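Local structure of conserved exported protein (Bacteroides fragilis, 3CLW) at residues A[13-18]-A[408-413]; A[341-346]-A[428-433]. The protein probably hydrolyses O-glycosidic bonds, as enzymes of the glycoside hydrolase 30 family do, although its substrate is not known. One frame throughout, in Å; residues are numbered along the deposited sequence.

Overall arrangement
From the N terminus, the chain passes first through 13-18, on the long strand 6-25, which pairs with strands of both the β/α barrel and the side β-domain. It then runs through the barrel to 341-346 on helix 328-347, and after helix 391-400 enters strand 408-414. Here contact 1 closes a loop of nearly 400 residues. Soon afterwards 428-433 closes contact 2 over about 80 residues. The segments alternate, so the two loops cross. Contact 1 joins N-terminal strand to side domain, and contact 2 lays a barrel helix against that domain. Their centres are about 10 Å apart, strands 408-414 and 427-433 are neighbours, and Q17 NE2 meets L346 O.

Contact 1. Residues A[13-18]-A[408-413]; sequences QTVYQE and KRIAIK
R409 holds 13-18 with backbone and side chain together. Its O accepts Y16 N at 2.7 Å, and its N donates to Q17 O at 3.0 Å. One arginine therefore faces two consecutive residues, the signature of a beta bulge, here in the antiparallel pairing of the N-terminal strand with the side β-domain that accompanies the glycoside hydrolase 30 barrel. V15 with I410 and E18 with K408 are the non-hydrogen-bonded pairs flanking it. A third backbone bond runs from A411 N to T14 O. The R409 side chain adds a fourth link, NE to Q17 OE1 at 3.0 Å, nearly straight (163°) and close to the guanidinium plane. The Q17 NE2 of the same amide donates to L346 O and A351 O, so both ends of that group are held. A bend at chi3 (75°) of R409 turns the guanidinium so that it stacks flat on the Y16 ring, planes 11° apart and centres 4.0 Å from each other. On the other face of the pairing V15 CG1 lies 3.7 Å from K408 CB, while E18 OE1 makes a salt bridge with K307. T14, whose OG1 binds D11, sets its CB 3.6 Å from A411 CB. The Y16 ring also reaches past the arginine along the opposite strand, its CE2 coming to 3.6 Å from A411 N.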
# COMPACT_ATOMS: atom_id res chain seq x y z
N GLN A 13 18.51 21.40 -2.32
CA GLN A 13 17.88 22.40 -3.17
C GLN A 13 17.07 21.82 -4.31
O GLN A 13 16.24 22.52 -4.89
CB GLN A 13 18.93 23.37 -3.71
CG GLN A 13 18.68 24.78 -3.28
CD GLN A 13 19.30 25.11 -1.95
OE1 GLN A 13 18.89 24.59 -0.91
NE2 GLN A 13 20.28 26.02 -1.97
N THR A 14 17.30 20.56 -4.64
CA THR A 14 16.54 19.87 -5.67
C THR A 14 15.52 18.96 -4.99
O THR A 14 15.87 17.93 -4.45
CB THR A 14 17.48 19.08 -6.57
OG1 THR A 14 18.49 19.96 -7.07
CG2 THR A 14 16.74 18.45 -7.73
N VAL A 15 14.26 19.38 -5.02
CA VAL A 15 13.17 18.75 -4.29
C VAL A 15 12.21 18.03 -5.25
O VAL A 15 11.84 18.57 -6.29
CB VAL A 15 12.41 19.80 -3.44
CG1 VAL A 15 11.34 19.14 -2.60
CG2 VAL A 15 13.37 20.56 -2.53
N TYR A 16 11.82 16.80 -4.92
CA TYR A 16 10.78 16.09 -5.66
C TYR A 16 9.43 16.05 -4.92
O TYR A 16 8.99 17.08 -4.41
CB TYR A 16 11.27 14.70 -6.07
CG TYR A 16 12.59 14.81 -6.79
CD1 TYR A 16 12.66 15.32 -8.09
CD2 TYR A 16 13.77 14.45 -6.15
CE1 TYR A 16 13.90 15.44 -8.75
CE2 TYR A 16 14.99 14.57 -6.78
CZ TYR A 16 15.06 15.07 -8.08
OH TYR A 16 16.28 15.17 -8.69
N GLN A 17 8.78 14.88 -4.89
CA GLN A 17 7.42 14.72 -4.32
C GLN A 17 7.41 14.84 -2.78
O GLN A 17 8.42 14.62 -2.13
CB GLN A 17 6.77 13.39 -4.76
CG GLN A 17 7.21 12.12 -3.97
CD GLN A 17 8.49 11.49 -4.50
OE1 GLN A 17 9.28 12.14 -5.17
NE2 GLN A 17 8.68 10.19 -4.22
N GLU A 18 6.25 15.20 -2.25
CA GLU A 18 5.94 15.13 -0.84
C GLU A 18 5.52 13.68 -0.49
O GLU A 18 4.79 13.05 -1.26
CB GLU A 18 4.80 16.09 -0.54
CG GLU A 18 4.35 16.17 0.91
CD GLU A 18 3.12 17.07 1.08
OE1 GLU A 18 2.13 16.92 0.30
OE2 GLU A 18 3.13 17.95 1.97
N LYS A 408 9.97 15.60 2.08
CA LYS A 408 10.06 15.60 0.64
C LYS A 408 11.26 14.80 0.21
O LYS A 408 12.28 14.81 0.88
CB LYS A 408 10.07 17.04 0.14
CG LYS A 408 8.70 17.65 0.41
CD LYS A 408 8.59 19.08 0.00
CE LYS A 408 7.14 19.52 0.11
NZ LYS A 408 7.09 20.91 0.65
N ARG A 409 11.11 14.05 -0.88
CA ARG A 409 12.24 13.45 -1.54
C ARG A 409 13.12 14.56 -2.14
O ARG A 409 12.63 15.53 -2.70
CB ARG A 409 11.79 12.48 -2.64
CG ARG A 409 12.93 11.66 -3.15
CD ARG A 409 12.48 10.58 -4.08
NE ARG A 409 12.11 11.09 -5.40
CZ ARG A 409 12.94 11.15 -6.44
NH1 ARG A 409 14.20 10.77 -6.31
NH2 ARG A 409 12.52 11.60 -7.62
N ILE A 410 14.43 14.40 -2.00
CA ILE A 410 15.40 15.39 -2.49
C ILE A 410 16.42 14.63 -3.32
O ILE A 410 16.43 13.39 -3.31
CB ILE A 410 16.06 16.18 -1.34
CG1 ILE A 410 16.77 15.24 -0.34
CG2 ILE A 410 15.02 17.02 -0.64
CD1 ILE A 410 17.35 15.93 0.86
N ALA A 411 17.25 15.37 -4.06
CA ALA A 411 18.23 14.75 -4.95
C ALA A 411 19.41 14.12 -4.19
O ALA A 411 19.90 14.67 -3.20
CB ALA A 411 18.76 15.81 -5.95
N ILE A 412 19.85 12.97 -4.68
CA ILE A 412 21.11 12.36 -4.23
C ILE A 412 21.73 11.71 -5.47
O ILE A 412 21.27 10.71 -5.96
CB ILE A 412 20.92 11.36 -3.02
CG1 ILE A 412 22.24 10.63 -2.68
CG2 ILE A 412 19.81 10.33 -3.31
CD1 ILE A 412 22.28 9.93 -1.32
N LYS A 413 22.79 12.33 -5.99
CA LYS A 413 23.37 11.87 -7.25
C LYS A 413 24.79 11.33 -7.02
O LYS A 413 25.56 11.89 -6.26
CB LYS A 413 23.38 13.01 -8.28

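Contact 2. Residues A[341-346]-A[428-433]; sequences IIHNDL and MISSYT
H343 lays its imidazole against the start of strand 427-433, with M428 CB almost exactly over the ring centre: 3.4 Å from the centroid and 8° off the normal, a CH-pi contact. With CG anti to the backbone N (chi1 170°), the ring extends from the helix to the strand. M428 CG continues across the same face toward CD2, and SD ends beyond it, obliquely placed at 4.4 Å from the centroid. The sulfur then meets N344 ND2 at 3.6 Å, where the two side chains cross at about a right angle; that amide nitrogen is hydrogen-bonded to R340 O, one turn back in the helix. The far corner of the imidazole, CE1, points into the strand backbone, 3.2 Å from I429 N and with I429 O near the ring plane.

This is the junction between the two parts of the family's architecture: helix 328-347 belongs to the β/α barrel, strand 427-433 to the side β-domain, and Y399 of helix 391-400 packs on both H343 and L346. A water at the edge of the imidazole, near its plane, links ND1 (2.7 Å) to S430 OG, a bridge whose serine leg is short enough for its exact length to be doubtful. S430 OG also pairs with Y432 OH at 2.9 Å, so imidazole, water, serine and tyrosine make a polar chain between helix and strand. Y432 carries the other end of the contact. The L346 and Y432 side chains cross at about a right angle, L346 CD1 coming up to the hydroxyl end of the ring, 3.9 Å from Y432 CZ, while R409 of the neighbouring strand packs against the tyrosine side chain.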
# COMPACT_ATOMS: atom_id res chain seq x y z
N ILE A 341 11.18 -2.67 -5.43
CA ILE A 341 9.92 -2.08 -5.85
C ILE A 341 9.73 -0.73 -5.17
O ILE A 341 9.40 0.25 -5.85
CB ILE A 341 8.70 -2.96 -5.56
CG1 ILE A 341 8.82 -4.31 -6.26
CG2 ILE A 341 7.43 -2.26 -6.05
CD1 ILE A 341 7.93 -5.38 -5.68
N ILE A 342 9.96 -0.68 -3.86
CA ILE A 342 9.74 0.56 -3.13
C ILE A 342 10.61 1.69 -3.68
O ILE A 342 10.10 2.79 -4.00
CB ILE A 342 9.93 0.41 -1.59
CG1 ILE A 342 8.83 -0.48 -1.01
CG2 ILE A 342 9.91 1.81 -0.89
CD1 ILE A 342 9.02 -0.91 0.46
N HIS A 343 11.92 1.43 -3.80
CA HIS A 343 12.85 2.43 -4.27
C HIS A 343 12.46 3.02 -5.64
O HIS A 343 12.48 4.22 -5.83
CB HIS A 343 14.24 1.86 -4.35
CG HIS A 343 15.21 2.75 -5.05
ND1 HIS A 343 15.91 3.74 -4.40
CD2 HIS A 343 15.57 2.83 -6.35
CE1 HIS A 343 16.67 4.38 -5.27
NE2 HIS A 343 16.47 3.85 -6.46
N ASN A 344 12.11 2.15 -6.58
CA ASN A 344 11.74 2.55 -7.92
C ASN A 344 10.39 3.28 -7.98
O ASN A 344 10.23 4.25 -8.74
CB ASN A 344 11.80 1.35 -8.87
CG ASN A 344 13.23 0.94 -9.17
OD1 ASN A 344 13.88 1.55 -10.02
ND2 ASN A 344 13.74 -0.06 -8.46
N ASP A 345 9.44 2.84 -7.15
CA ASP A 345 8.21 3.61 -7.01
C ASP A 345 8.44 5.03 -6.54
O ASP A 345 7.87 5.98 -7.09
CB ASP A 345 7.20 2.89 -6.11
CG ASP A 345 6.46 1.80 -6.85
OD1 ASP A 345 6.49 1.79 -8.10
OD2 ASP A 345 5.84 0.94 -6.21
N LEU A 346 9.27 5.18 -5.51
CA LEU A 346 9.59 6.49 -4.93
C LEU A 346 10.45 7.36 -5.85
O LEU A 346 10.26 8.56 -5.90
CB LEU A 346 10.32 6.31 -3.59
CG LEU A 346 9.53 5.71 -2.42
CD1 LEU A 346 10.45 5.47 -1.23
CD2 LEU A 346 8.33 6.60 -2.04
N MET A 428 20.91 0.99 -5.14
CA MET A 428 19.79 1.94 -5.22
C MET A 428 19.80 2.79 -3.96
O MET A 428 19.93 2.28 -2.85
CB MET A 428 18.45 1.21 -5.36
CG MET A 428 18.20 0.54 -6.73
SD MET A 428 16.82 -0.63 -6.71
CE MET A 428 17.71 -2.08 -6.22
N ILE A 429 19.68 4.10 -4.13
CA ILE A 429 19.75 4.99 -3.01
C ILE A 429 18.95 6.24 -3.30
O ILE A 429 18.93 6.73 -4.43
CB ILE A 429 21.23 5.22 -2.60
CG1 ILE A 429 21.36 6.27 -1.49
CG2 ILE A 429 22.02 5.64 -3.78
CD1 ILE A 429 22.72 6.28 -0.84
N SER A 430 18.26 6.73 -2.26
CA SER A 430 17.33 7.86 -2.35
C SER A 430 17.37 8.59 -1.02
O SER A 430 17.75 8.00 -0.01
CB SER A 430 15.89 7.37 -2.66
OG SER A 430 15.43 6.41 -1.69
N SER A 431 17.00 9.87 -1.02
CA SER A 431 17.01 10.69 0.20
C SER A 431 15.75 11.51 0.38
O SER A 431 15.05 11.79 -0.59
CB SER A 431 18.24 11.59 0.23
OG SER A 431 19.43 10.83 0.17
N TYR A 432 15.46 11.89 1.62
CA TYR A 432 14.18 12.53 1.98
C TYR A 432 14.49 13.41 3.12
O TYR A 432 15.39 13.10 3.87
CB TYR A 432 13.11 11.48 2.42
CG TYR A 432 12.98 10.39 1.42
CD1 TYR A 432 11.98 10.41 0.46
CD2 TYR A 432 13.89 9.35 1.38
CE1 TYR A 432 11.91 9.46 -0.50
CE2 TYR A 432 13.83 8.36 0.43
CZ TYR A 432 12.83 8.43 -0.52
OH TYR A 432 12.74 7.46 -1.47
N THR A 433 13.75 14.50 3.28
CA THR A 433 13.99 15.40 4.42
C THR A 433 12.74 16.14 4.90
O THR A 433 11.82 16.40 4.14
CB THR A 433 15.11 16.44 4.13
OG1 THR A 433 15.41 17.17 5.34
CG2 THR A 433 14.71 17.44 3.06
O HOH W 1 16.17 4.06 -1.78